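Local coordinates for penicillin binding protein 2X (PDB 5U47) that probably acts as a penicillin-sensitive transpeptidase that cross-links peptidoglycan strands while the septal cell wall is built, at residues A289-G294 against V417-A422; K298-S303 against Y378-P383. The protein carries 1 engineered substitution. One frame throughout, in Å; residues are numbered along the deposited sequence.

Contact 1 of 2, residues A289-G294 against V417-A422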
loop_
_atom_site.group_PDB
_atom_site.type_symbol
_atom_site.label_atom_id
_atom_site.label_comp_id
_atom_site.label_asym_id
_atom_site.label_seq_id
_atom_site.Cartn_x
_atom_site.Cartn_y
_atom_site.Cartn_z
ATOM N N ALA A 289 10.885 2.720 1.428
ATOM C CA ALA A 289 11.815 3.811 1.736
ATOM C C ALA A 289 11.821 4.172 3.234
ATOM O O ALA A 289 10.764 4.313 3.830
ATOM C CB ALA A 289 11.451 5.059 0.931
ATOM N N GLN A 290 13.010 4.272 3.825
ATOM C CA GLN A 290 13.170 4.708 5.218
ATOM C C GLN A 290 13.785 6.094 5.185
ATOM O O GLN A 290 14.738 6.315 4.456
ATOM C CB GLN A 290 14.085 3.780 6.009
ATOM C CG GLN A 290 13.465 2.417 6.234
ATOM C CD GLN A 290 14.306 1.512 7.096
ATOM O OE1 GLN A 290 13.790 0.581 7.705
ATOM N NE2 GLN A 290 15.607 1.769 7.151
ATOM N N TYR A 291 13.262 7.020 5.973
ATOM C CA TYR A 291 13.799 8.374 5.954
ATOM C C TYR A 291 13.559 9.083 7.283
ATOM O O TYR A 291 12.719 8.667 8.084
ATOM C CB TYR A 291 13.144 9.147 4.781
ATOM C CG TYR A 291 11.613 9.297 4.887
ATOM C CD1 TYR A 291 10.741 8.281 4.457
ATOM C CD2 TYR A 291 11.055 10.449 5.404
ATOM C CE1 TYR A 291 9.369 8.420 4.570
ATOM C CE2 TYR A 291 9.672 10.616 5.502
ATOM C CZ TYR A 291 8.832 9.600 5.095
ATOM O OH TYR A 291 7.472 9.772 5.216
ATOM N N GLU A 292 14.303 10.145 7.520
ATOM C CA GLU A 292 14.096 10.963 8.702
ATOM C C GLU A 292 12.952 11.892 8.297
ATOM O O GLU A 292 13.103 12.654 7.352
ATOM C CB GLU A 292 15.382 11.700 9.098
ATOM C CG GLU A 292 16.517 10.723 9.432
ATOM C CD GLU A 292 17.767 11.375 10.023
ATOM O OE1 GLU A 292 17.693 12.431 10.676
ATOM O OE2 GLU A 292 18.841 10.798 9.842
ATOM N N PRO A 293 11.813 11.832 9.007
ATOM C CA PRO A 293 10.641 12.594 8.558
ATOM C C PRO A 293 10.655 14.076 8.798
ATOM O O PRO A 293 9.887 14.784 8.133
ATOM C CB PRO A 293 9.497 11.983 9.366
ATOM C CG PRO A 293 10.161 11.616 10.643
ATOM C CD PRO A 293 11.543 11.135 10.273
ATOM N N GLY A 294 11.490 14.559 9.729
ATOM C CA GLY A 294 11.519 15.985 10.005
ATOM C C GLY A 294 10.296 16.432 10.806
ATOM O O GLY A 294 9.616 15.619 11.454
ATOM N N VAL A 417 4.169 4.837 5.460
ATOM C CA VAL A 417 3.007 4.168 6.043
ATOM C C VAL A 417 3.025 4.218 7.593
ATOM O O VAL A 417 1.967 4.260 8.204
ATOM C CB VAL A 417 2.785 2.774 5.442
ATOM C CG1 VAL A 417 3.892 1.810 5.880
ATOM C CG2 VAL A 417 1.390 2.256 5.775
ATOM N N GLN A 418 4.208 4.246 8.219
ATOM C CA GLN A 418 4.289 4.440 9.689
ATOM C C GLN A 418 3.783 5.840 10.077
ATOM O O GLN A 418 3.062 6.012 11.074
ATOM C CB GLN A 418 5.702 4.217 10.203
ATOM C CG GLN A 418 6.110 2.759 10.220
ATOM C CD GLN A 418 7.540 2.561 10.644
ATOM O OE1 GLN A 418 8.421 3.344 10.267
ATOM N NE2 GLN A 418 7.794 1.490 11.400
ATOM N N MET A 419 4.132 6.842 9.266
ATOM C CA MET A 419 3.636 8.180 9.519
ATOM C C MET A 419 2.119 8.230 9.369
ATOM O O MET A 419 1.436 8.827 10.189
ATOM C CB MET A 419 4.304 9.215 8.602
ATOM C CG MET A 419 5.803 9.387 8.857
ATOM S SD MET A 419 6.210 9.889 10.549
ATOM C CE MET A 419 5.445 11.501 10.660
ATOM N N LEU A 420 1.590 7.605 8.320
ATOM C CA LEU A 420 0.140 7.594 8.101
ATOM C C LEU A 420 -0.586 6.962 9.282
ATOM O O LEU A 420 -1.603 7.478 9.732
ATOM C CB LEU A 420 -0.224 6.863 6.796
ATOM C CG LEU A 420 0.312 7.505 5.491
ATOM C CD1 LEU A 420 -0.043 6.624 4.295
ATOM C CD2 LEU A 420 -0.253 8.909 5.282
ATOM N N ARG A 421 -0.054 5.841 9.749
ATOM C CA ARG A 421 -0.624 5.123 10.881
ATOM C C ARG A 421 -0.673 6.043 12.125
ATOM O O ARG A 421 -1.697 6.126 12.801
ATOM C CB ARG A 421 0.209 3.883 11.170
ATOM C CG ARG A 421 -0.235 3.088 12.377
ATOM C CD ARG A 421 0.612 1.834 12.578
ATOM N NE ARG A 421 2.009 2.184 12.759
ATOM C CZ ARG A 421 3.030 1.326 12.878
ATOM N NH1 ARG A 421 4.253 1.804 13.008
ATOM N NH2 ARG A 421 2.856 0.021 12.865
ATOM N N ALA A 422 0.418 6.749 12.385
ATOM C CA ALA A 422 0.504 7.657 13.536
ATOM C C ALA A 422 -0.488 8.798 13.386
ATOM O O ALA A 422 -1.168 9.167 14.360
ATOM C CB ALA A 422 1.922 8.195 13.684
#
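The phenol of Y291 meets M419 at its hydroxyl end: Y291 OH lies 4.0 Å from M419 CG, which stands off to one side of the ring plane, beyond the ring carbons. P293 offers its pyrrolidine ring from one corner, P293 CB resting 4.1 Å from M419 SD. The thioether chain thus receives the tyrosine at its CG and the proline at its sulfur, with no hydrogen bond between the two segments. With chi2 of M419 bent (-58°), SD turns from CG toward P293. All this lies in the transpeptidase domain, where 289-294 leads into helix 297-308, the likely active-site SxxK motif, S295 to K298, spans the start of that helix, and 417-422 belongs to helix 416-427. Y291 CG is placed between the backbone N and the carbonyl carbon (chi1 62°), and its ring reaches across to the central antiparallel sheet, where OH hydrogen-bonds to Y544 OH on strand 541-548. M419 also touches Y544, and M297 at the start of helix 297-308. The loop backbone is tied to the chain ahead of helix 416-427 by hydrogen bonds of Y291 with V414 and of G294 with G409.

Contact 2 of 2, residues K298-S303 against Y378-P383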
loop_
_atom_site.group_PDB
_atom_site.type_symbol
_atom_site.label_atom_id
_atom_site.label_comp_id
_atom_site.label_asym_id
_atom_site.label_seq_id
_atom_site.Cartn_x
_atom_site.Cartn_y
_atom_site.Cartn_z
ATOM N N LYS A 298 6.635 16.634 14.930
ATOM C CA LYS A 298 6.219 17.541 16.005
ATOM C C LYS A 298 4.729 17.407 16.329
ATOM O O LYS A 298 4.297 17.842 17.388
ATOM C CB LYS A 298 6.523 19.007 15.652
ATOM C CG LYS A 298 8.001 19.297 15.452
ATOM C CD LYS A 298 8.286 20.741 15.074
ATOM C CE LYS A 298 9.799 20.974 15.087
ATOM N NZ LYS A 298 10.236 22.155 14.333
ATOM N N VAL A 299 3.950 16.821 15.416
ATOM C CA VAL A 299 2.526 16.580 15.654
ATOM C C VAL A 299 2.449 15.550 16.776
ATOM O O VAL A 299 1.718 15.751 17.753
ATOM C CB VAL A 299 1.798 16.079 14.381
ATOM C CG1 VAL A 299 0.361 15.666 14.661
ATOM C CG2 VAL A 299 1.795 17.153 13.295
ATOM N N MET A 300 3.204 14.459 16.634
ATOM C CA MET A 300 3.241 13.417 17.662
ATOM C C MET A 300 3.777 13.998 18.974
ATOM O O MET A 300 3.218 13.734 20.040
ATOM C CB MET A 300 4.118 12.236 17.243
ATOM C CG MET A 300 3.553 11.257 16.224
ATOM S SD MET A 300 3.133 11.872 14.579
ATOM C CE MET A 300 1.431 12.294 14.810
ATOM N N LEU A 301 4.853 14.788 18.880
ATOM C CA LEU A 301 5.477 15.408 20.056
ATOM C C LEU A 301 4.507 16.254 20.833
ATOM O O LEU A 301 4.382 16.103 22.038
ATOM C CB LEU A 301 6.648 16.303 19.675
ATOM C CG LEU A 301 7.249 16.990 20.929
ATOM C CD1 LEU A 301 8.083 16.006 21.732
ATOM C CD2 LEU A 301 8.070 18.175 20.561
ATOM N N LEU A 302 3.852 17.176 20.135
ATOM C CA LEU A 302 2.877 18.057 20.737
ATOM C C LEU A 302 1.738 17.284 21.386
ATOM O O LEU A 302 1.322 17.633 22.492
ATOM C CB LEU A 302 2.310 19.024 19.698
ATOM C CG LEU A 302 1.257 20.018 20.200
ATOM C CD1 LEU A 302 1.829 20.920 21.277
ATOM C CD2 LEU A 302 0.724 20.855 19.056
ATOM N N SER A 303 1.244 16.239 20.712
ATOM C CA SER A 303 0.142 15.442 21.274
ATOM C C SER A 303 0.559 14.778 22.580
ATOM O O SER A 303 -0.248 14.665 23.501
ATOM C CB SER A 303 -0.371 14.376 20.300
ATOM O OG SER A 303 0.557 13.322 20.109
ATOM N N TYR A 378 3.091 4.976 19.574
ATOM C CA TYR A 378 2.842 5.355 18.183
ATOM C C TYR A 378 3.412 4.297 17.197
ATOM O O TYR A 378 3.244 4.422 15.981
ATOM C CB TYR A 378 3.388 6.751 17.882
ATOM C CG TYR A 378 2.419 7.892 18.157
ATOM C CD1 TYR A 378 1.300 8.075 17.344
ATOM C CD2 TYR A 378 2.653 8.829 19.177
ATOM C CE1 TYR A 378 0.425 9.126 17.547
ATOM C CE2 TYR A 378 1.778 9.887 19.397
ATOM C CZ TYR A 378 0.666 10.040 18.573
ATOM O OH TYR A 378 -0.229 11.083 18.768
ATOM N N LYS A 379 4.109 3.304 17.750
ATOM C CA LYS A 379 4.643 2.137 17.031
ATOM C C LYS A 379 5.790 2.358 16.057
ATOM O O LYS A 379 6.031 1.511 15.159
ATOM C CB LYS A 379 3.517 1.334 16.349
ATOM C CG LYS A 379 2.513 0.743 17.322
ATOM C CD LYS A 379 1.479 -0.092 16.584
ATOM C CE LYS A 379 0.472 -0.706 17.542
ATOM N NZ LYS A 379 1.072 -1.778 18.384
ATOM N N PHE A 380 6.491 3.473 16.206
ATOM C CA PHE A 380 7.675 3.695 15.387
ATOM C C PHE A 380 8.687 2.601 15.661
ATOM O O PHE A 380 8.779 2.086 16.790
ATOM C CB PHE A 380 8.234 5.090 15.592
ATOM C CG PHE A 380 7.332 6.149 15.037
ATOM C CD1 PHE A 380 7.209 6.294 13.673
ATOM C CD2 PHE A 380 6.565 6.955 15.873
ATOM C CE1 PHE A 380 6.369 7.247 13.127
ATOM C CE2 PHE A 380 5.714 7.916 15.336
ATOM C CZ PHE A 380 5.619 8.063 13.960
ATOM N N GLY A 381 9.388 2.187 14.605
ATOM C CA GLY A 381 10.335 1.071 14.682
ATOM C C GLY A 381 9.671 -0.301 14.478
ATOM O O GLY A 381 10.356 -1.325 14.443
ATOM N N ILE A 382 8.339 -0.322 14.343
ATOM C CA ILE A 382 7.599 -1.558 14.131
ATOM C C ILE A 382 6.868 -1.453 12.797
ATOM O O ILE A 382 6.112 -0.503 12.586
ATOM C CB ILE A 382 6.574 -1.819 15.255
ATOM C CG1 ILE A 382 7.272 -1.791 16.630
ATOM C CG2 ILE A 382 5.895 -3.168 15.060
ATOM C CD1 ILE A 382 6.343 -2.017 17.810
ATOM N N PRO A 383 7.074 -2.433 11.899
ATOM C CA PRO A 383 6.362 -2.347 10.616
ATOM C C PRO A 383 4.857 -2.441 10.829
ATOM O O PRO A 383 4.409 -3.011 11.842
ATOM C CB PRO A 383 6.885 -3.563 9.836
ATOM C CG PRO A 383 7.370 -4.506 10.867
ATOM C CD PRO A 383 7.877 -3.665 12.002
#
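M300 and S303, one turn apart on helix 297-308, face Y378 and F380 where helix 368-377 ends in a Schellman motif at K379, which has positive phi, and the chain reverses through a type II beta turn from K379 to I382. The apolar part centres on M300. Its CG sits almost exactly over the middle of the Y378 ring, 3.7 Å from the centroid and 4° off the normal, a CH-pi contact. M300 SD is farther above the same face, 5.0 Å from the centroid, a longer Met-aromatic contact. The same M300 CG approaches F380 at the ring edge, near its plane, 4.1 Å from F380 CE2, so one methylene serves a face and an edge at once. I426 of helix 416-427 touches both M300 and Y378. Among the polar groups, K298 NZ of the probable SxxK motif hydrogen-bonds to S295, S354 and N356. Across the contact, a chain of two hydrogen bonds engages two buried hydroxyls: Y378 OH donates to S303 OG over 2.7 Å, and S303 OG, set between its backbone N and carbonyl carbon (chi1 70°), in turn donates to M300 O, one turn earlier in the same helix. S303 OG lies 2.7 Å from M300 O, tilted 27° from the plane of that carbonyl.

From the N terminus, the chain leaves strand 258-264 of the central sheet and passes through 289-294 into helix 297-308, which carries 298-303. It then runs through helices 356-366 and 368-377 to 378-383, where contact 2 closes a loop of 74 residues. Helix 416-427 follows, and its 417-422 part closes contact 1 around 122 residues, so contact 2 is nested inside contact 1. The two centres are about 9 Å apart, and the later segments of both meet directly: Q418 NE2 and R421 NH1 probably both hydrogen-bond to I382 O, 2.9 and 3.0 Å away. Helix 416-427 thus joins the approach to helix 297-308 with the turn after helix 368-377.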